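PDB 2P4S: purine nucleoside phosphorylase from Anopheles gambiae, which catalyses the phosphate-dependent cleavage of inosine and guanosine, and of their 2'-deoxy forms, to the free purine base and pentose 1-phosphate in purine salvage. Local coordinates for residues G275-L280 and S305-I310; I197-A202 and F321-I326. One frame throughout, in Å; residues are numbered along the deposited sequence.

Contact 1: G275-L280 and S305-I310. With PO4 (phosphate ion), chain D.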
loop_
_atom_site.group_PDB
_atom_site.type_symbol
_atom_site.label_atom_id
_atom_site.label_comp_id
_atom_site.label_asym_id
_atom_site.label_seq_id
_atom_site.Cartn_x
_atom_site.Cartn_y
_atom_site.Cartn_z
ATOM N N GLY A 275 -16.572 -12.540 11.157
ATOM C CA GLY A 275 -16.464 -11.657 10.007
ATOM C C GLY A 275 -15.046 -11.427 9.585
ATOM O O GLY A 275 -14.189 -12.274 9.798
ATOM N N VAL A 276 -14.839 -10.304 8.893
ATOM C CA VAL A 276 -13.641 -10.056 8.107
ATOM C C VAL A 276 -12.764 -9.047 8.837
ATOM O O VAL A 276 -13.236 -7.959 9.243
ATOM C CB VAL A 276 -14.021 -9.604 6.634
ATOM C CG1 VAL A 276 -12.768 -9.224 5.784
ATOM C CG2 VAL A 276 -14.959 -10.692 5.892
ATOM N N TYR A 277 -11.456 -9.369 8.945
ATOM C CA TYR A 277 -10.507 -8.527 9.734
ATOM C C TYR A 277 -9.554 -7.874 8.762
ATOM O O TYR A 277 -9.297 -8.438 7.716
ATOM C CB TYR A 277 -9.779 -9.375 10.761
ATOM C CG TYR A 277 -8.599 -8.717 11.430
ATOM C CD1 TYR A 277 -8.760 -8.000 12.628
ATOM C CD2 TYR A 277 -7.294 -8.883 10.922
ATOM C CE1 TYR A 277 -7.677 -7.418 13.269
ATOM C CE2 TYR A 277 -6.199 -8.305 11.565
ATOM C CZ TYR A 277 -6.393 -7.587 12.737
ATOM O OH TYR A 277 -5.308 -7.031 13.380
ATOM N N THR A 278 -9.095 -6.653 9.026
ATOM C CA THR A 278 -8.006 -6.134 8.191
ATOM C C THR A 278 -6.903 -5.583 9.122
ATOM O O THR A 278 -7.230 -5.110 10.221
ATOM C CB THR A 278 -8.450 -5.088 7.155
ATOM O OG1 THR A 278 -7.395 -4.915 6.195
ATOM C CG2 THR A 278 -8.760 -3.718 7.813
ATOM N N CYS A 279 -5.658 -5.637 8.659
ATOM C CA CYS A 279 -4.480 -5.154 9.369
ATOM C C CYS A 279 -3.969 -3.857 8.728
ATOM O O CYS A 279 -3.424 -3.881 7.617
ATOM C CB CYS A 279 -3.377 -6.223 9.342
ATOM S SG CYS A 279 -1.797 -5.698 10.087
ATOM N N LEU A 280 -4.145 -2.730 9.415
ATOM C CA LEU A 280 -3.635 -1.436 8.907
ATOM C C LEU A 280 -2.273 -1.132 9.560
ATOM O O LEU A 280 -1.977 -1.652 10.608
ATOM C CB LEU A 280 -4.643 -0.300 9.184
ATOM C CG LEU A 280 -6.112 -0.531 8.780
ATOM C CD1 LEU A 280 -6.941 0.710 8.971
ATOM C CD2 LEU A 280 -6.201 -0.966 7.321
ATOM N N SER A 305 -2.403 -6.063 13.257
ATOM C CA SER A 305 -1.500 -7.195 13.479
ATOM C C SER A 305 -2.022 -8.440 12.774
ATOM O O SER A 305 -2.909 -8.326 11.900
ATOM C CB SER A 305 -1.345 -7.440 14.971
ATOM O OG SER A 305 -2.521 -8.049 15.477
ATOM N N THR A 306 -1.487 -9.628 13.126
ATOM C CA THR A 306 -2.212 -10.917 12.841
ATOM C C THR A 306 -2.147 -11.451 11.416
ATOM O O THR A 306 -1.780 -12.614 11.212
ATOM C CB THR A 306 -3.706 -10.818 13.287
ATOM O OG1 THR A 306 -3.717 -10.582 14.687
ATOM C CG2 THR A 306 -4.521 -12.103 12.996
ATOM N N VAL A 307 -2.490 -10.610 10.445
ATOM C CA VAL A 307 -2.669 -11.069 9.040
ATOM C C VAL A 307 -1.392 -11.789 8.521
ATOM O O VAL A 307 -1.467 -12.881 7.987
ATOM C CB VAL A 307 -3.151 -9.880 8.074
ATOM C CG1 VAL A 307 -2.915 -10.207 6.580
ATOM C CG2 VAL A 307 -4.599 -9.591 8.285
ATOM N N HIS A 308 -0.235 -11.149 8.735
ATOM C CA HIS A 308 1.097 -11.631 8.319
ATOM C C HIS A 308 1.575 -12.804 9.149
ATOM O O HIS A 308 2.293 -13.651 8.647
ATOM C CB HIS A 308 2.142 -10.471 8.341
ATOM C CG HIS A 308 2.050 -9.600 9.555
ATOM N ND1 HIS A 308 1.143 -8.566 9.665
ATOM C CD2 HIS A 308 2.714 -9.645 10.739
ATOM C CE1 HIS A 308 1.250 -8.015 10.866
ATOM N NE2 HIS A 308 2.175 -8.675 11.544
ATOM N N GLU A 309 1.195 -12.856 10.418
ATOM C CA GLU A 309 1.387 -14.070 11.224
ATOM C C GLU A 309 0.624 -15.301 10.651
ATOM O O GLU A 309 1.168 -16.419 10.545
ATOM C CB GLU A 309 0.933 -13.797 12.677
ATOM C CG GLU A 309 1.759 -12.735 13.407
ATOM C CD GLU A 309 0.971 -12.015 14.505
ATOM O OE1 GLU A 309 -0.182 -12.406 14.791
ATOM O OE2 GLU A 309 1.507 -11.056 15.110
ATOM N N ILE A 310 -0.659 -15.099 10.361
ATOM C CA ILE A 310 -1.484 -16.095 9.685
ATOM C C ILE A 310 -0.927 -16.525 8.330
ATOM O O ILE A 310 -0.912 -17.692 8.028
ATOM C CB ILE A 310 -2.970 -15.591 9.554
ATOM C CG1 ILE A 310 -3.582 -15.396 10.968
ATOM C CG2 ILE A 310 -3.801 -16.572 8.716
ATOM C CD1 ILE A 310 -3.999 -16.736 11.706
HETATM P P PO4 D . -3.055 -6.152 18.879
HETATM O O1 PO4 D . -4.110 -6.807 19.713
HETATM O O2 PO4 D . -1.714 -6.807 19.214
HETATM O O3 PO4 D . -3.267 -6.309 17.420
HETATM O O4 PO4 D . -3.057 -4.689 19.208
#
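With CG of Tyr277 trans to its own backbone N (chi1 168°) and SG of Cys279 likewise, two side chains from one face of strand 272-279 reach the turn that leads into helix 307-315. The phenol meets this turn with its hydroxyl and its rim. Ser305 N donates a hydrogen bond to Tyr277 OH at 3.1 Å, somewhat bent at 154°, and the carbonyl oxygen of Ser305 lies at the ring edge, near the ring plane. CG2 of Val307 comes to the same ring's edge, 3.8 Å from Tyr277 CD2, and packs equally against Cys279 CB at 3.7 Å, so this one methyl serves both strand residues. Beyond it, Cys279 SG sits at the edge of the His308 imidazole, 3.9 Å from His308 CE1.

Ser305 CB points away from the strand, and its hydroxyl turns to the phosphate, donating to O3 of the ion at 2.7 Å from OG. The same OG accepts a bond from Thr306 OG1 at 2.9 Å. Thr306 holds the N-cap position without capping the helix through its side chain. Ser118, Ala201 and Arg169 also bond the phosphate, completing much of the anion site of this phosphorylase.

The chemistry is thus divided across Ser305: its backbone N is engaged by a buried phenol, while its hydroxyl, accepting from Thr306, has its own hydrogen directed to the phosphate.

Contact 2: I197-A202 and F321-I326. With DIH (7-[[(3R,4R)-3-(hydroxymethyl)-4-oxidanyl-pyrrolidin-1-ium-1-yl]methyl]-3,5-dihydropyrrolo[3,2-d]pyrimidin-4-one), chain F; PO4 (phosphate ion), chain D.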
loop_
_atom_site.group_PDB
_atom_site.type_symbol
_atom_site.label_atom_id
_atom_site.label_comp_id
_atom_site.label_asym_id
_atom_site.label_seq_id
_atom_site.Cartn_x
_atom_site.Cartn_y
_atom_site.Cartn_z
ATOM N N ILE A 197 -3.209 -20.352 17.070
ATOM C CA ILE A 197 -4.261 -19.456 17.519
ATOM C C ILE A 197 -3.755 -17.982 17.639
ATOM O O ILE A 197 -2.959 -17.647 18.536
ATOM C CB ILE A 197 -4.894 -19.912 18.844
ATOM C CG1 ILE A 197 -5.439 -21.352 18.714
ATOM C CG2 ILE A 197 -6.007 -18.927 19.278
ATOM C CD1 ILE A 197 -5.890 -21.943 20.036
ATOM N N ALA A 198 -4.219 -17.110 16.732
ATOM C CA ALA A 198 -3.826 -15.683 16.778
ATOM C C ALA A 198 -4.984 -14.874 17.334
ATOM O O ALA A 198 -6.126 -14.999 16.851
ATOM C CB ALA A 198 -3.414 -15.197 15.412
ATOM N N THR A 199 -4.725 -14.079 18.360
ATOM C CA THR A 199 -5.764 -13.258 18.981
ATOM C C THR A 199 -5.355 -11.796 18.827
ATOM O O THR A 199 -4.162 -11.474 18.814
ATOM C CB THR A 199 -5.923 -13.518 20.471
ATOM O OG1 THR A 199 -4.803 -12.959 21.170
ATOM C CG2 THR A 199 -6.066 -15.008 20.812
ATOM N N ASN A 200 -6.317 -10.896 18.730
ATOM C CA ASN A 200 -5.945 -9.490 18.751
ATOM C C ASN A 200 -7.093 -8.699 19.336
ATOM O O ASN A 200 -8.186 -9.266 19.547
ATOM C CB ASN A 200 -5.570 -9.010 17.332
ATOM C CG ASN A 200 -6.696 -9.189 16.348
ATOM O OD1 ASN A 200 -7.797 -8.663 16.530
ATOM N ND2 ASN A 200 -6.441 -9.939 15.306
ATOM N N ALA A 201 -6.841 -7.415 19.618
ATOM C CA ALA A 201 -7.894 -6.426 19.779
ATOM C C ALA A 201 -8.261 -5.789 18.418
ATOM O O ALA A 201 -7.418 -5.701 17.522
ATOM C CB ALA A 201 -7.443 -5.326 20.778
ATOM N N ALA A 202 -9.505 -5.329 18.260
ATOM C CA ALA A 202 -9.900 -4.592 17.033
ATOM C C ALA A 202 -11.011 -3.580 17.282
ATOM O O ALA A 202 -11.762 -3.663 18.294
ATOM C CB ALA A 202 -10.303 -5.546 15.878
ATOM N N PHE A 321 -6.608 -20.653 13.631
ATOM C CA PHE A 321 -7.827 -20.186 14.237
ATOM C C PHE A 321 -7.467 -18.784 14.751
ATOM O O PHE A 321 -6.364 -18.568 15.265
ATOM C CB PHE A 321 -8.261 -21.095 15.412
ATOM C CG PHE A 321 -9.440 -20.561 16.168
ATOM C CD1 PHE A 321 -9.286 -20.042 17.460
ATOM C CD2 PHE A 321 -10.720 -20.506 15.560
ATOM C CE1 PHE A 321 -10.359 -19.483 18.148
ATOM C CE2 PHE A 321 -11.831 -19.954 16.242
ATOM C CZ PHE A 321 -11.663 -19.457 17.543
ATOM N N ALA A 322 -8.361 -17.823 14.573
ATOM C CA ALA A 322 -8.105 -16.469 15.051
ATOM C C ALA A 322 -9.381 -15.727 15.417
ATOM O O ALA A 322 -10.422 -15.960 14.815
ATOM C CB ALA A 322 -7.322 -15.672 13.984
ATOM N N PHE A 323 -9.290 -14.840 16.407
ATOM C CA PHE A 323 -10.381 -13.931 16.745
ATOM C C PHE A 323 -9.910 -12.554 17.169
ATOM O O PHE A 323 -8.789 -12.399 17.640
ATOM C CB PHE A 323 -11.312 -14.505 17.815
ATOM C CG PHE A 323 -10.654 -14.790 19.129
ATOM C CD1 PHE A 323 -10.591 -13.811 20.117
ATOM C CD2 PHE A 323 -10.153 -16.054 19.412
ATOM C CE1 PHE A 323 -10.038 -14.072 21.334
ATOM C CE2 PHE A 323 -9.585 -16.319 20.647
ATOM C CZ PHE A 323 -9.543 -15.325 21.612
ATOM N N SER A 324 -10.818 -11.585 17.015
ATOM C CA SER A 324 -10.671 -10.224 17.503
ATOM C C SER A 324 -11.608 -10.019 18.709
ATOM O O SER A 324 -12.823 -10.303 18.624
ATOM C CB SER A 324 -11.097 -9.228 16.417
ATOM O OG SER A 324 -10.291 -9.248 15.254
ATOM N N LEU A 325 -11.059 -9.500 19.812
ATOM C CA LEU A 325 -11.881 -8.869 20.832
ATOM C C LEU A 325 -12.160 -7.426 20.355
ATOM O O LEU A 325 -11.215 -6.660 20.103
ATOM C CB LEU A 325 -11.148 -8.850 22.182
ATOM C CG LEU A 325 -11.893 -8.264 23.386
ATOM C CD1 LEU A 325 -13.160 -9.080 23.776
ATOM C CD2 LEU A 325 -10.916 -8.213 24.557
ATOM N N ILE A 326 -13.456 -7.073 20.241
ATOM C CA ILE A 326 -13.878 -5.755 19.822
ATOM C C ILE A 326 -13.740 -4.843 21.033
ATOM O O ILE A 326 -14.454 -4.989 22.000
ATOM C CB ILE A 326 -15.361 -5.779 19.310
ATOM C CG1 ILE A 326 -15.521 -6.769 18.148
ATOM C CG2 ILE A 326 -15.869 -4.371 18.988
ATOM C CD1 ILE A 326 -14.618 -6.474 16.874
HETATM O "O5'" DIH F . -4.589 0.508 21.148
HETATM C "C5'" DIH F . -3.751 0.399 19.981
HETATM C "C4'" DIH F . -3.400 -1.062 19.838
HETATM C "C6'" DIH F . -4.665 -1.949 19.819
HETATM C "C3'" DIH F . -2.670 -1.295 18.533
HETATM O "O3'" DIH F . -1.720 -2.343 18.735
HETATM C "C2'" DIH F . -3.750 -1.822 17.606
HETATM N "N1'" DIH F . -4.568 -2.678 18.522
HETATM C C10 DIH F . -5.807 -3.107 17.857
HETATM C C9 DIH F . -6.955 -2.125 17.762
HETATM C C8 DIH F . -7.972 -1.953 18.738
HETATM N N7 DIH F . -8.845 -1.009 18.289
HETATM C C5 DIH F . -8.443 -0.560 17.072
HETATM C C6 DIH F . -9.001 0.401 16.077
HETATM O O6 DIH F . -10.092 1.069 16.303
HETATM N N1 DIH F . -8.289 0.535 14.939
HETATM C C2 DIH F . -7.131 -0.144 14.678
HETATM N N3 DIH F . -6.618 -1.041 15.534
HETATM C C4 DIH F . -7.272 -1.254 16.725
HETATM P P PO4 D . -3.055 -6.152 18.879
HETATM O O1 PO4 D . -4.110 -6.807 19.713
HETATM O O2 PO4 D . -1.714 -6.807 19.214
HETATM O O3 PO4 D . -3.267 -6.309 17.420
HETATM O O4 PO4 D . -3.057 -4.689 19.208
#
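Strands 195-204 and 319-329 run parallel, at 28° between their short axes, in the central mixed sheet of the nucleoside phosphorylase fold, with Thr199 paired to Phe323. Phe323 can be traced outward from the backbone. Its CB leaves on the face shared with Ile197 and Leu325, and a chi1 of 61° places CG between backbone N and carbonyl carbon, bending the ring toward the neighbouring strand. The ring thereby comes alongside Thr199, whose CB stands 4.1 Å above the ring plane, displaced toward the rim. Farther out, CE1 and CE2 both come near the threonine methyl, and Phe323 CZ, at the tip, touches Thr199 CG2 at 3.6 Å. Thr199 OG1 is engaged instead by the backbone of Ile115 and Gly117, while Phe359 meets the Phe323 ring edge-to-face.

Next along this face, Ile197 CG2 reaches the edge of the Phe321 ring, 3.9 Å from CD1. On the opposite face the pairs include small residues: Ala198 lies beside Ala322, and Ala202 CB rests against Ser324.

Five backbone hydrogen bonds join the strands, from Ala198 N to Phe321 O through to Ala202 N to Leu325 O, the last at 2.8 Å. The backbone of Ile197 and Thr199 bonds to strand 112-116 on the other side, and there Ala201 N meets the phosphate instead, donating to its O1 at 2.8 Å, nearly straight at 171°; Ala201 O lies 3.1 Å from inhibitor atom C10.

In the fold
Both contacts are buried and reach the same sheet, their centres about 9 Å apart, with contact 1 nested in the chain loop that contact 2 closes. Contact 2 lies nearer the middle of the chain and is a regular strand pair, held by repeated backbone bonds. Contact 1 joins a strand to a turn and helix start, so side chains do most of the work and about half as much surface is buried. They meet where Tyr277 CD1 packs on Ser324 OG at 3.3 Å and Thr306 lies against Asn200. Phosphate unites them differently: 305-310 supplies a side-chain hydroxyl, 197-202 a backbone amide.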